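Local coordinates for protein N-acetylmuramoyl-L-alanine amidase XlyA (PDB 3RDR) that cleaves the bond between N-acetylmuramoyl residues and L-amino acids in cell-wall peptidoglycan, here represented by its zinc-binding catalytic domain, at residues I8-P13 against A45-L50; I97-N100 against D104-K107. One frame throughout, in Å; residues are numbered along the deposited sequence.

Interaction 1: I8-P13 against A45-L50; sequences IQDFIP and AHARYL
Asp10 and Ile12 meet Ala47 and Leu50 where the N-terminal edge of the T7 lysozyme-like amidase fold runs past helix 43-50. The chain leaves strand 7-9, an outermost strand of the mixed sheet, and passes the helix as an irregular loop. Backbone hydrogen bonds of Ile8 and Asp10 with Gln70, and of Ile12 with His71, hold it along strand 68-70 and the residue that follows.

Asp10 is the first residue to touch. Its CG lies anti to the backbone N (chi1 -176°), and this sends the carboxylate to the methyl of Ala47. Asp10 OD2 stands 3.9 Å from Ala47 CB, a van der Waals approach. The other oxygen, OD1, forms a salt bridge with Lys51, which directly follows Leu50. Asp10 thus meets Ala47 by packing and Lys51 by charge. Tyr69 of strand 68-70 also touches the side chains of Asp10 and Ala47.

The backbone of Asp10 adds a water bridge. One water donates to Asp10 O and to Ala47 O, at 2.8 Å from each oxygen. Both carbonyls thus gain a donor where the two backbones do not bond directly.

Ile12 brings its longer branch against Leu50, and the two side chains cross obliquely. CD1 of Ile12 reaches Leu50 CB at 4.0 Å. Behind that methyl, Ile12 CG1 lies 3.8 Å from the carbonyl oxygen Leu50 O.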
loop_
_atom_site.group_PDB
_atom_site.type_symbol
_atom_site.label_atom_id
_atom_site.label_comp_id
_atom_site.label_asym_id
_atom_site.label_seq_id
_atom_site.Cartn_x
_atom_site.Cartn_y
_atom_site.Cartn_z
ATOM N N ILE A 8 -9.231 5.971 -7.466
ATOM C CA ILE A 8 -10.602 5.468 -7.417
ATOM C C ILE A 8 -10.892 4.825 -6.056
ATOM O O ILE A 8 -10.210 3.884 -5.648
ATOM C CB ILE A 8 -10.868 4.408 -8.520
ATOM C CG1 ILE A 8 -10.784 5.046 -9.911
ATOM C CG2 ILE A 8 -12.243 3.780 -8.327
ATOM C CD1 ILE A 8 -9.375 5.351 -10.368
ATOM N N GLN A 9 -11.905 5.336 -5.359
ATOM C CA GLN A 9 -12.276 4.795 -4.057
ATOM C C GLN A 9 -13.305 3.682 -4.217
ATOM O O GLN A 9 -14.342 3.860 -4.859
ATOM C CB GLN A 9 -12.834 5.899 -3.157
ATOM C CG GLN A 9 -11.850 7.031 -2.907
ATOM C CD GLN A 9 -12.364 8.051 -1.914
ATOM O OE1 GLN A 9 -13.515 8.485 -1.993
ATOM N NE2 GLN A 9 -11.510 8.449 -0.979
ATOM N N ASP A 10 -12.996 2.528 -3.640
ATOM C CA ASP A 10 -13.871 1.366 -3.703
ATOM C C ASP A 10 -13.595 0.571 -2.434
ATOM O O ASP A 10 -12.985 -0.499 -2.455
ATOM C CB ASP A 10 -13.551 0.554 -4.961
ATOM C CG ASP A 10 -14.488 -0.614 -5.157
ATOM O OD1 ASP A 10 -15.662 -0.514 -4.751
ATOM O OD2 ASP A 10 -14.050 -1.634 -5.734
ATOM N N PHE A 11 -14.061 1.129 -1.323
ATOM C CA PHE A 11 -13.858 0.558 -0.002
ATOM C C PHE A 11 -14.382 -0.841 0.259
ATOM O O PHE A 11 -15.375 -1.285 -0.322
ATOM C CB PHE A 11 -14.441 1.494 1.065
ATOM C CG PHE A 11 -13.737 2.824 1.169
ATOM C CD1 PHE A 11 -14.194 3.794 2.061
ATOM C CD2 PHE A 11 -12.631 3.113 0.371
ATOM C CE1 PHE A 11 -13.561 5.031 2.156
ATOM C CE2 PHE A 11 -11.991 4.345 0.456
ATOM C CZ PHE A 11 -12.457 5.308 1.351
ATOM N N ILE A 12 -13.674 -1.526 1.150
ATOM C CA ILE A 12 -14.032 -2.858 1.596
ATOM C C ILE A 12 -15.248 -2.566 2.473
ATOM O O ILE A 12 -15.256 -1.574 3.204
ATOM C CB ILE A 12 -12.899 -3.451 2.460
ATOM C CG1 ILE A 12 -11.684 -3.766 1.580
ATOM C CG2 ILE A 12 -13.389 -4.679 3.199
ATOM C CD1 ILE A 12 -10.407 -4.033 2.367
ATOM N N PRO A 13 -16.290 -3.409 2.415
ATOM C CA PRO A 13 -17.456 -3.116 3.257
ATOM C C PRO A 13 -17.205 -3.109 4.763
ATOM O O PRO A 13 -16.439 -3.918 5.294
ATOM C CB PRO A 13 -18.472 -4.180 2.828
ATOM C CG PRO A 13 -17.605 -5.321 2.377
ATOM C CD PRO A 13 -16.514 -4.619 1.603
ATOM N N ALA A 45 -8.264 -5.173 -10.061
ATOM C CA ALA A 45 -8.409 -6.584 -9.706
ATOM C C ALA A 45 -8.213 -6.782 -8.205
ATOM O O ALA A 45 -8.948 -7.547 -7.574
ATOM C CB ALA A 45 -7.411 -7.444 -10.492
ATOM N N HIS A 46 -7.225 -6.104 -7.625
ATOM C CA HIS A 46 -7.002 -6.226 -6.191
ATOM C C HIS A 46 -8.179 -5.627 -5.417
ATOM O O HIS A 46 -8.552 -6.132 -4.368
ATOM C CB HIS A 46 -5.693 -5.543 -5.772
ATOM C CG HIS A 46 -4.470 -6.355 -6.068
ATOM N ND1 HIS A 46 -3.944 -6.479 -7.337
ATOM C CD2 HIS A 46 -3.694 -7.123 -5.264
ATOM C CE1 HIS A 46 -2.899 -7.288 -7.302
ATOM N NE2 HIS A 46 -2.726 -7.692 -6.056
ATOM N N ALA A 47 -8.762 -4.552 -5.938
ATOM C CA ALA A 47 -9.906 -3.921 -5.280
ATOM C C ALA A 47 -11.051 -4.923 -5.152
ATOM O O ALA A 47 -11.729 -4.984 -4.125
ATOM C CB ALA A 47 -10.366 -2.710 -6.078
ATOM N N ARG A 48 -11.261 -5.702 -6.209
ATOM C CA ARG A 48 -12.314 -6.710 -6.235
ATOM C C ARG A 48 -11.967 -7.846 -5.276
ATOM O O ARG A 48 -12.814 -8.303 -4.508
ATOM C CB ARG A 48 -12.492 -7.257 -7.659
ATOM C CG ARG A 48 -13.649 -8.237 -7.806
ATOM C CD ARG A 48 -13.934 -8.609 -9.264
ATOM N NE ARG A 48 -12.900 -9.458 -9.863
ATOM C CZ ARG A 48 -11.813 -9.007 -10.490
ATOM N NH1 ARG A 48 -11.597 -7.704 -10.614
ATOM N NH2 ARG A 48 -10.938 -9.866 -10.999
ATOM N N TYR A 49 -10.718 -8.296 -5.315
ATOM C CA TYR A 49 -10.291 -9.370 -4.432
ATOM C C TYR A 49 -10.483 -9.030 -2.952
ATOM O O TYR A 49 -11.004 -9.841 -2.179
ATOM C CB TYR A 49 -8.820 -9.705 -4.669
ATOM C CG TYR A 49 -8.229 -10.539 -3.552
ATOM C CD1 TYR A 49 -8.520 -11.898 -3.441
ATOM C CD2 TYR A 49 -7.426 -9.958 -2.573
ATOM C CE1 TYR A 49 -8.024 -12.661 -2.377
ATOM C CE2 TYR A 49 -6.926 -10.708 -1.505
ATOM C CZ TYR A 49 -7.230 -12.057 -1.414
ATOM O OH TYR A 49 -6.752 -12.803 -0.351
ATOM N N LEU A 50 -10.055 -7.836 -2.556
ATOM C CA LEU A 50 -10.154 -7.417 -1.162
ATOM C C LEU A 50 -11.571 -7.391 -0.595
ATOM O O LEU A 50 -11.753 -7.437 0.624
ATOM C CB LEU A 50 -9.479 -6.049 -0.970
ATOM C CG LEU A 50 -7.942 -6.075 -1.029
ATOM C CD1 LEU A 50 -7.372 -4.666 -0.935
ATOM C CD2 LEU A 50 -7.412 -6.934 0.115
HETATM O O HOH W 1 -11.353 -2.740 -2.433
#

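Interaction 2: I97-N100 against D104-K107; sequences ICEN and DFAK
Phe105 turns one edge of its ring to the backbone of Cys98, while Ile97 and Glu99 approach the same ring obliquely. With chi1 at -168° the ring points away from its own backbone N and swings back over the preceding loop. Cys98 O lies at the ring edge, in the ring plane, 3.2 Å from Phe105 CD1. The carbonyl oxygen therefore faces the weakly positive rim of the aromatic group.

Ile97 comes with its short branch. Ile97 CG2 packs 3.7 Å from Phe105 CE1, and the two side chains cross at about a right angle. Val31 and Asn33 of the neighbouring strand 28-33, together with Ala108 and Ala112 of helix 105-122, also border Ile97.

The contact spans a strand-loop-helix connection of the amidase domain. Residues 97-100 lead out of strand 92-97, and Phe105 belongs to the first turn of helix 105-122. Asp104 is the N-cap. Asp104 OD1 accepts from Lys107 N at 3.3 Å, with the donor well above the carboxylate plane.

Glu99 runs alongside Phe105, both side chains pointing the same way. Glu99 CG is 4.0 Å from Phe105 CE1. Beyond CG the chain is extended, and the carboxylate plane is turned 66° from the ring plane. Both carboxylate oxygens are held: OE1 by a salt bridge to Arg143 NH2, OE2 by the backbone N-H of Ala35. Lys144 makes a cation-pi contact with the Phe105 ring.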
loop_
_atom_site.group_PDB
_atom_site.type_symbol
_atom_site.label_atom_id
_atom_site.label_comp_id
_atom_site.label_asym_id
_atom_site.label_seq_id
_atom_site.Cartn_x
_atom_site.Cartn_y
_atom_site.Cartn_z
ATOM N N ILE A 97 2.227 -2.075 -4.638
ATOM C CA ILE A 97 2.607 -1.725 -6.003
ATOM C C ILE A 97 2.509 -3.003 -6.829
ATOM O O ILE A 97 3.124 -4.013 -6.495
ATOM C CB ILE A 97 4.046 -1.166 -6.070
ATOM C CG1 ILE A 97 4.147 0.103 -5.219
ATOM C CG2 ILE A 97 4.413 -0.829 -7.519
ATOM C CD1 ILE A 97 5.533 0.730 -5.206
ATOM N N CYS A 98 1.724 -2.955 -7.901
ATOM C CA CYS A 98 1.511 -4.117 -8.761
ATOM C C CYS A 98 2.699 -4.510 -9.642
ATOM O O CYS A 98 3.562 -3.686 -9.955
ATOM C CB CYS A 98 0.280 -3.884 -9.645
ATOM S SG CYS A 98 -1.289 -3.687 -8.733
ATOM N N GLU A 99 2.717 -5.782 -10.032
ATOM C CA GLU A 99 3.763 -6.344 -10.879
ATOM C C GLU A 99 3.142 -7.065 -12.079
ATOM O O GLU A 99 3.809 -7.876 -12.725
ATOM C CB GLU A 99 4.600 -7.354 -10.085
ATOM C CG GLU A 99 5.343 -6.789 -8.874
ATOM C CD GLU A 99 6.152 -7.853 -8.148
ATOM O OE1 GLU A 99 6.852 -8.628 -8.830
ATOM O OE2 GLU A 99 6.095 -7.916 -6.901
ATOM N N ASN A 100 1.872 -6.788 -12.374
ATOM C CA ASN A 100 1.202 -7.464 -13.485
ATOM C C ASN A 100 1.947 -7.358 -14.821
ATOM O O ASN A 100 2.459 -6.300 -15.181
ATOM C CB ASN A 100 -0.244 -6.962 -13.627
ATOM C CG ASN A 100 -0.346 -5.450 -13.737
ATOM O OD1 ASN A 100 0.139 -4.711 -12.876
ATOM N ND2 ASN A 100 -0.996 -4.981 -14.796
ATOM N N ASP A 104 3.450 -1.578 -16.646
ATOM C CA ASP A 104 4.822 -1.075 -16.612
ATOM C C ASP A 104 5.210 -0.827 -15.150
ATOM O O ASP A 104 4.704 0.101 -14.521
ATOM C CB ASP A 104 4.892 0.237 -17.397
ATOM C CG ASP A 104 6.313 0.710 -17.636
ATOM O OD1 ASP A 104 7.160 0.570 -16.732
ATOM O OD2 ASP A 104 6.577 1.240 -18.733
ATOM N N PHE A 105 6.106 -1.644 -14.610
ATOM C CA PHE A 105 6.516 -1.491 -13.218
ATOM C C PHE A 105 7.156 -0.134 -12.938
ATOM O O PHE A 105 6.934 0.461 -11.879
ATOM C CB PHE A 105 7.486 -2.606 -12.811
ATOM C CG PHE A 105 7.730 -2.683 -11.324
ATOM C CD1 PHE A 105 6.706 -3.051 -10.455
ATOM C CD2 PHE A 105 8.980 -2.368 -10.789
ATOM C CE1 PHE A 105 6.916 -3.105 -9.076
ATOM C CE2 PHE A 105 9.203 -2.419 -9.408
ATOM C CZ PHE A 105 8.167 -2.789 -8.551
ATOM N N ALA A 106 7.948 0.353 -13.887
ATOM C CA ALA A 106 8.613 1.640 -13.726
ATOM C C ALA A 106 7.589 2.752 -13.543
ATOM O O ALA A 106 7.764 3.631 -12.700
ATOM C CB ALA A 106 9.497 1.938 -14.944
ATOM N N LYS A 107 6.525 2.703 -14.336
ATOM C CA LYS A 107 5.472 3.704 -14.279
ATOM C C LYS A 107 4.547 3.504 -13.077
ATOM O O LYS A 107 3.854 4.431 -12.661
ATOM C CB LYS A 107 4.665 3.680 -15.579
ATOM C CG LYS A 107 3.582 4.737 -15.653
ATOM C CD LYS A 107 3.620 5.492 -16.980
ATOM C CE LYS A 107 3.327 4.584 -18.168
ATOM N NZ LYS A 107 3.376 5.335 -19.461
#

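Both segments of interaction 1 precede those of interaction 2 along the chain. Their centres are about 18 Å apart, each about 13 Å from the centre of the chain. Both involve the same mixed sheet: interaction 1 starts from edge strand 7-9, interaction 2 from the end of strand 92-97. Each sets a strand exit against a helix, 43-50 in one case and 105-122 in the other. They touch where His46 ND1 lies 4.1 Å from Cys98 SG. The zinc ion, held by His32, His133 and Cys141, is about 12 Å from the Leu50 side chain and about 9 Å from that of Glu99. Neither Leu50 nor Glu99 is a zinc ligand; Glu99 is the nearer of the two.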